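Local coordinates for protein leucyl aminopeptidase (Trypanosoma brucei brucei, PDB 5NTD) that probably removes N-terminal residues, leucine among them, from peptides as a metal-dependent M17 aminopeptidase that binds manganese and the inhibitor bestatin, at residues G[397-402]-G[511-516]; G[415-420]-G[427-432]; G[314-319]-G[337-342]. All blocks are in the same frame, centred on the assembly; numbering follows the deposited sequence.

All three contacts lie within the catalytic domain and pack helices against one mixed beta sheet. Along the chain contact 3 (314-319 with 337-342) comes first and is complete before contact 1 (397-402 with 511-516) opens; contact 2 (415-420 with 427-432) falls between the two segments of contact 1. The centre of contact 1 is about 9 Å from that of contact 2 and about 10 Å from that of contact 3, and it touches both. Contacts 2 and 3, centres about 18 Å apart, do not touch. Helix 511-519 thus packs on both helices 314-328 and 422-435, against the sheet whose strand 395-400 leads to the bestatin site.

Contact 1: residues G[397-402]-G[511-516]. With BES (2-(3-amino-2-hydroxy-4-phenyl-butyrylamino)-4-methyl-pentanoic acid), chain B.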
# COMPACT_ATOMS: atom_id res chain seq x y z
N ILE G 397 33.89 19.81 -1.43
CA ILE G 397 32.86 19.40 -2.37
C ILE G 397 32.49 17.98 -2.05
O ILE G 397 33.34 17.07 -2.12
CB ILE G 397 33.31 19.45 -3.83
CG1 ILE G 397 33.80 20.84 -4.20
CG2 ILE G 397 32.17 19.05 -4.77
CD1 ILE G 397 34.45 20.90 -5.57
N ASP G 398 31.25 17.77 -1.68
CA ASP G 398 30.77 16.38 -1.54
C ASP G 398 29.80 16.09 -2.68
O ASP G 398 29.03 16.96 -3.09
CB ASP G 398 30.20 16.10 -0.15
CG ASP G 398 28.77 16.58 0.00
OD1 ASP G 398 27.88 15.94 -0.59
OD2 ASP G 398 28.57 17.62 0.66
N MET G 399 29.90 14.89 -3.20
CA MET G 399 29.06 14.44 -4.29
C MET G 399 28.42 13.11 -3.90
O MET G 399 29.10 12.22 -3.44
CB MET G 399 29.83 14.26 -5.60
CG MET G 399 30.56 15.53 -6.04
SD MET G 399 31.38 15.36 -7.62
CE MET G 399 30.25 16.18 -8.70
N ALA G 400 27.12 13.02 -4.12
CA ALA G 400 26.34 11.88 -3.61
C ALA G 400 25.04 11.68 -4.33
O ALA G 400 24.34 12.62 -4.65
CB ALA G 400 26.08 12.07 -2.14
N THR G 401 24.74 10.43 -4.56
CA THR G 401 23.40 10.01 -5.07
C THR G 401 22.44 9.94 -3.88
O THR G 401 22.10 8.88 -3.39
CB THR G 401 23.48 8.66 -5.77
OG1 THR G 401 24.22 7.74 -4.95
CG2 THR G 401 24.19 8.81 -7.09
N LEU G 402 22.07 11.09 -3.38
CA LEU G 402 21.65 11.17 -1.99
C LEU G 402 20.13 11.05 -1.73
O LEU G 402 19.75 10.43 -0.75
CB LEU G 402 22.19 12.44 -1.30
CG LEU G 402 22.21 12.39 0.24
CD1 LEU G 402 23.02 11.21 0.76
CD2 LEU G 402 22.74 13.68 0.80
N PRO G 511 32.67 13.89 -13.20
CA PRO G 511 34.09 14.20 -13.36
C PRO G 511 34.40 15.43 -14.21
O PRO G 511 35.18 16.27 -13.81
CB PRO G 511 34.65 12.95 -14.01
CG PRO G 511 33.76 11.87 -13.50
CD PRO G 511 32.40 12.48 -13.47
N ALA G 512 33.76 15.54 -15.35
CA ALA G 512 33.96 16.70 -16.24
C ALA G 512 33.51 18.00 -15.57
O ALA G 512 34.12 19.05 -15.75
CB ALA G 512 33.24 16.52 -17.56
N LEU G 513 32.42 17.93 -14.83
CA LEU G 513 31.94 19.07 -14.01
C LEU G 513 33.07 19.57 -13.10
O LEU G 513 33.38 20.75 -13.08
CB LEU G 513 30.75 18.67 -13.14
CG LEU G 513 30.21 19.69 -12.13
CD1 LEU G 513 29.72 20.93 -12.84
CD2 LEU G 513 29.08 19.05 -11.35
N LEU G 514 33.68 18.65 -12.38
CA LEU G 514 34.78 18.98 -11.49
C LEU G 514 36.00 19.56 -12.27
O LEU G 514 36.60 20.53 -11.85
CB LEU G 514 35.25 17.77 -10.70
CG LEU G 514 34.30 17.23 -9.64
CD1 LEU G 514 34.83 15.95 -9.04
CD2 LEU G 514 34.08 18.28 -8.55
N THR G 515 36.33 18.93 -13.38
CA THR G 515 37.45 19.35 -14.17
C THR G 515 37.26 20.82 -14.57
O THR G 515 38.16 21.63 -14.43
CB THR G 515 37.64 18.48 -15.40
OG1 THR G 515 37.93 17.14 -14.96
CG2 THR G 515 38.83 18.97 -16.24
N GLU G 516 36.05 21.13 -15.03
CA GLU G 516 35.73 22.47 -15.48
C GLU G 516 35.72 23.43 -14.31
O GLU G 516 36.23 24.57 -14.40
CB GLU G 516 34.41 22.48 -16.22
CG GLU G 516 33.94 23.85 -16.68
CD GLU G 516 34.89 24.53 -17.67
OE1 GLU G 516 35.64 23.83 -18.39
OE2 GLU G 516 34.90 25.79 -17.70
N2 BES B . 20.70 6.16 -2.32
C1 BES B . 19.36 6.63 -1.98
C6 BES B . 18.89 7.84 -2.82
C7 BES B . 18.32 7.56 -4.19
C8 BES B . 19.15 7.40 -5.29
C12 BES B . 16.95 7.51 -4.38
C9 BES B . 18.62 7.16 -6.55
C11 BES B . 16.41 7.25 -5.66
C10 BES B . 17.25 7.07 -6.74
C2 BES B . 19.39 6.97 -0.47
O2 BES B . 20.34 6.17 0.30
C3 BES B . 18.03 6.69 0.09
O3 BES B . 17.87 5.51 0.48
N1 BES B . 17.22 7.76 0.13
C4 BES B . 15.88 7.78 0.62
C13 BES B . 15.82 8.15 2.09
C14 BES B . 14.49 7.83 2.78
C15 BES B . 13.88 6.46 2.52
C16 BES B . 14.66 7.93 4.28
C5 BES B . 15.06 8.79 -0.12
O1 BES B . 13.90 8.48 -0.41
O4 BES B . 15.53 9.89 -0.40
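Strand 395-400, which leads into the bestatin pocket, packs through Ile397 and Met399 against Leu513 and Leu514 of the C-terminal helix 511-519. The two short segments run nearly antiparallel, at 166°, with their axes 11.8 Å apart, a gap bridged by side chains alone. Ile397 and Met399, two residues apart on the strand, both point toward the helix, whereas the carboxylate of Asp398 lies on the other side of the strand, hydrogen-bonded to His491 and His493. Met399 and Leu514 carry most of the contact. The sulfur rests against the isopropyl fork of Leu514, with SD 3.8 Å from Leu514 CD1 and nearly as near to CG and CD2, the two chains lying alongside and pointing opposite ways. The bend at the thioether bond (chi3 102°) carries the methyl group back to the preceding residue of the helix, where Met399 CE is 4.1 Å from Leu513 CD2 and the side chains meet at a slant. The second branch of Leu514 serves Ile397: CD2 lies 4.0 Å from Ile397 CD1, the tip of its longer arm. Helix 314-328 flanks the junction, its Val319 packing on the Met399 sulfur. Past the strand end the chain bends in an inverse gamma turn centred on Thr401, whose carbonyl O is 3.2 Å from the bestatin amine N2; Leu402 O lies 3.4 Å from bestatin C6. Thr401 OG1 is hydrogen-bonded to Asp312, a manganese ligand, and Leu402 also lines the bicarbonate pocket. No hydrogen bond joins strand to helix, so the buried contact rests on dispersion and the exclusion of water, while polar bonding is left to the strand's backbone pairing, to Asp398 and to the turn at the inhibitor end.

Contact 2: residues G[415-420]-G[427-432]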
# COMPACT_ATOMS: atom_id res chain seq x y z
N ALA G 415 21.96 18.16 -11.40
CA ALA G 415 22.31 17.84 -10.03
C ALA G 415 21.93 19.02 -9.14
O ALA G 415 22.07 20.18 -9.51
CB ALA G 415 23.78 17.55 -9.90
N GLY G 416 21.46 18.71 -7.96
CA GLY G 416 21.07 19.75 -7.00
C GLY G 416 22.27 20.24 -6.21
O GLY G 416 23.05 19.45 -5.72
N LEU G 417 22.36 21.55 -6.06
CA LEU G 417 23.41 22.17 -5.25
C LEU G 417 22.91 22.81 -3.96
O LEU G 417 22.09 23.72 -3.98
CB LEU G 417 24.15 23.24 -6.06
CG LEU G 417 24.78 22.81 -7.38
CD1 LEU G 417 25.52 24.00 -8.00
CD2 LEU G 417 25.72 21.64 -7.20
N TYR G 418 23.50 22.38 -2.85
CA TYR G 418 23.28 23.01 -1.55
C TYR G 418 24.63 23.60 -1.13
O TYR G 418 25.57 22.85 -0.85
CB TYR G 418 22.78 21.96 -0.54
CG TYR G 418 22.58 22.45 0.87
CD1 TYR G 418 21.36 23.04 1.26
CD2 TYR G 418 23.57 22.26 1.85
CE1 TYR G 418 21.17 23.48 2.56
CE2 TYR G 418 23.38 22.72 3.15
CZ TYR G 418 22.18 23.31 3.50
OH TYR G 418 21.97 23.74 4.80
N VAL G 419 24.70 24.91 -1.09
CA VAL G 419 25.97 25.59 -0.98
C VAL G 419 25.93 26.73 0.04
O VAL G 419 25.03 27.56 0.01
CB VAL G 419 26.40 26.17 -2.34
CG1 VAL G 419 27.88 26.56 -2.34
CG2 VAL G 419 26.16 25.16 -3.45
N ASN G 420 26.93 26.79 0.90
CA ASN G 420 26.95 27.82 1.96
C ASN G 420 27.39 29.22 1.54
O ASN G 420 27.26 30.15 2.29
CB ASN G 420 27.77 27.37 3.15
CG ASN G 420 29.23 27.34 2.85
OD1 ASN G 420 29.65 27.36 1.69
ND2 ASN G 420 30.03 27.28 3.87
N ALA G 427 29.90 29.60 -9.27
CA ALA G 427 31.04 28.98 -9.97
C ALA G 427 30.75 27.55 -10.39
O ALA G 427 31.05 27.15 -11.50
CB ALA G 427 32.30 29.03 -9.10
N MET G 428 30.17 26.77 -9.48
CA MET G 428 29.78 25.37 -9.83
C MET G 428 28.68 25.32 -10.88
O MET G 428 28.73 24.54 -11.82
CB MET G 428 29.38 24.61 -8.60
CG MET G 428 29.19 23.12 -8.85
SD MET G 428 30.65 22.27 -9.47
CE MET G 428 31.66 22.18 -8.01
N LEU G 429 27.74 26.23 -10.78
CA LEU G 429 26.71 26.38 -11.84
C LEU G 429 27.29 26.69 -13.24
O LEU G 429 26.88 26.14 -14.26
CB LEU G 429 25.67 27.43 -11.51
CG LEU G 429 24.72 27.05 -10.37
CD1 LEU G 429 23.93 28.28 -9.93
CD2 LEU G 429 23.79 25.92 -10.77
N ARG G 430 28.23 27.64 -13.25
CA ARG G 430 28.97 28.03 -14.49
C ARG G 430 29.70 26.79 -15.04
O ARG G 430 29.60 26.48 -16.22
CB ARG G 430 29.96 29.21 -14.29
N ALA G 431 30.36 26.06 -14.15
CA ALA G 431 31.06 24.84 -14.56
C ALA G 431 30.12 23.77 -15.16
O ALA G 431 30.45 23.08 -16.12
CB ALA G 431 31.82 24.25 -13.39
N GLY G 432 28.94 23.68 -14.58
CA GLY G 432 27.90 22.81 -15.14
C GLY G 432 27.45 23.19 -16.55
O GLY G 432 27.27 22.31 -17.41
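Leu417 reaches from its strand toward helix 422-435 and sets one methyl, CD1, into the notch between Met428 and Leu429. The two walls of that notch are turned quite differently. Against Met428 the leucine stands at about a right angle, with CD1 3.9 Å from Met428 CG and CD2 4.1 Å from the same carbon, so that both branches of the leucine fork straddle one methylene. Against Leu429 the two leucine side chains pass flank to flank with their heads reversed, and Leu417 CD1 meets Leu429 CD2 at 3.8 Å. Met428 takes part through the root of its chain rather than through its sulfur: CG stands opposite the backbone N (chi1 -170°), and further bends at chi2 (59°) and chi3 (75°) lead the thioether away from the strand, toward helix 511-519, where SD packs on Leu513; the Met428 side chain also touches Tyr517. Leu429 starts out differently, its bond to CB not aimed at the strand, and only the outer half of the chain comes round to Leu417. The two segments belong to a beta-alpha-beta unit made of strand 415-419, helix 422-435 and strand 439-441, in which the two strands pair in parallel and the helix covers one side of them. Cys439 of the second strand touches both Leu417 and Leu429, and Val494 of the antiparallel neighbour 490-495 also packs on Leu417. Tyr418, next along the strand, points to the other side, where its ring meets that of Tyr444. At the strand end Val419 O accepts a hydrogen bond from Arg113 of a second subunit.

Contact 3: residues G[314-319]-G[337-342]; sequences GGAAAV and CTLCLA
Backbone bonds from Ala318 N to Gly314 O (3.0 Å) and from Val319 N to Gly315 O (3.1 Å) wind the first turn of helix 314-328 and bring Ala316 and Val319 onto the face that meets Leu339 and Cys337. One methyl of Leu339, CD2, does the touching there: it lies 3.5 Å from the carbonyl oxygen Ala316 O and close to Ala316 CB as well. The same Leu339 CD2 is 3.8 Å from Val319 CG2. CG2 of Val319 sits between backbone N and carbonyl carbon, which places it beside Cys337 too, 3.7 Å from SG. With SG opposite its own backbone N (chi1 178°), the cysteine leans over the helix and also comes to 3.6 Å from Val319 O. Phe225 of helix 222-236 packs on both Ala316 and Leu339. The small Ala316 lets helix and strand come close, its CA only 5.6 Å from the CA of Leu339. Helix and strand run roughly antiparallel, at 154°, as in a beta-alpha-beta crossover: helix 314-328 connects the parallel, adjacent strands 283-291 and 334-344 of the catalytic-domain sheet.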
# COMPACT_ATOMS: atom_id res chain seq x y z
N GLY G 314 27.84 6.43 -7.30
CA GLY G 314 28.04 7.38 -8.40
C GLY G 314 28.76 8.66 -8.01
O GLY G 314 29.50 9.22 -8.78
N GLY G 315 28.55 9.09 -6.78
CA GLY G 315 29.25 10.27 -6.23
C GLY G 315 30.72 9.98 -5.97
O GLY G 315 31.59 10.81 -6.22
N ALA G 316 30.99 8.79 -5.46
CA ALA G 316 32.39 8.36 -5.23
C ALA G 316 33.15 8.21 -6.56
O ALA G 316 34.30 8.59 -6.68
CB ALA G 316 32.45 7.07 -4.44
N ALA G 317 32.49 7.63 -7.52
CA ALA G 317 33.06 7.48 -8.84
C ALA G 317 33.34 8.85 -9.46
O ALA G 317 34.38 9.05 -10.09
CB ALA G 317 32.16 6.68 -9.77
N ALA G 318 32.41 9.77 -9.28
CA ALA G 318 32.55 11.10 -9.84
C ALA G 318 33.80 11.83 -9.28
O ALA G 318 34.61 12.33 -10.03
CB ALA G 318 31.31 11.93 -9.59
N VAL G 319 33.91 11.87 -7.97
CA VAL G 319 35.05 12.53 -7.34
C VAL G 319 36.36 11.78 -7.62
O VAL G 319 37.40 12.38 -7.84
CB VAL G 319 34.90 12.75 -5.83
CG1 VAL G 319 33.71 13.66 -5.56
CG2 VAL G 319 34.78 11.46 -5.04
N CYS G 337 40.77 13.49 -1.95
CA CYS G 337 39.60 12.79 -2.46
C CYS G 337 39.29 11.63 -1.54
O CYS G 337 40.02 10.65 -1.47
CB CYS G 337 39.82 12.27 -3.87
SG CYS G 337 38.41 11.33 -4.51
N THR G 338 38.23 11.80 -0.79
CA THR G 338 37.84 10.83 0.25
C THR G 338 36.62 10.04 -0.25
O THR G 338 35.55 10.59 -0.49
CB THR G 338 37.58 11.51 1.60
OG1 THR G 338 38.82 12.07 2.08
CG2 THR G 338 37.05 10.52 2.63
N LEU G 339 36.82 8.75 -0.42
CA LEU G 339 35.77 7.83 -0.85
C LEU G 339 35.17 7.15 0.38
O LEU G 339 35.87 6.49 1.15
CB LEU G 339 36.31 6.77 -1.78
CG LEU G 339 37.14 7.28 -2.96
CD1 LEU G 339 37.66 6.08 -3.73
CD2 LEU G 339 36.33 8.19 -3.88
N CYS G 340 33.87 7.35 0.56
CA CYS G 340 33.16 6.79 1.70
C CYS G 340 32.53 5.50 1.22
O CYS G 340 31.38 5.48 0.75
CB CYS G 340 32.11 7.76 2.22
SG CYS G 340 32.75 9.39 2.64
N LEU G 341 33.28 4.43 1.35
CA LEU G 341 32.90 3.13 0.78
C LEU G 341 32.25 2.20 1.81
O LEU G 341 32.80 1.90 2.86
CB LEU G 341 34.09 2.40 0.19
CG LEU G 341 34.87 3.16 -0.86
CD1 LEU G 341 36.09 2.35 -1.30
CD2 LEU G 341 34.02 3.48 -2.07
N ALA G 342 31.05 1.78 1.46
CA ALA G 342 30.29 0.84 2.30
C ALA G 342 29.20 0.21 1.46
O ALA G 342 28.73 0.79 0.49
CB ALA G 342 29.67 1.54 3.50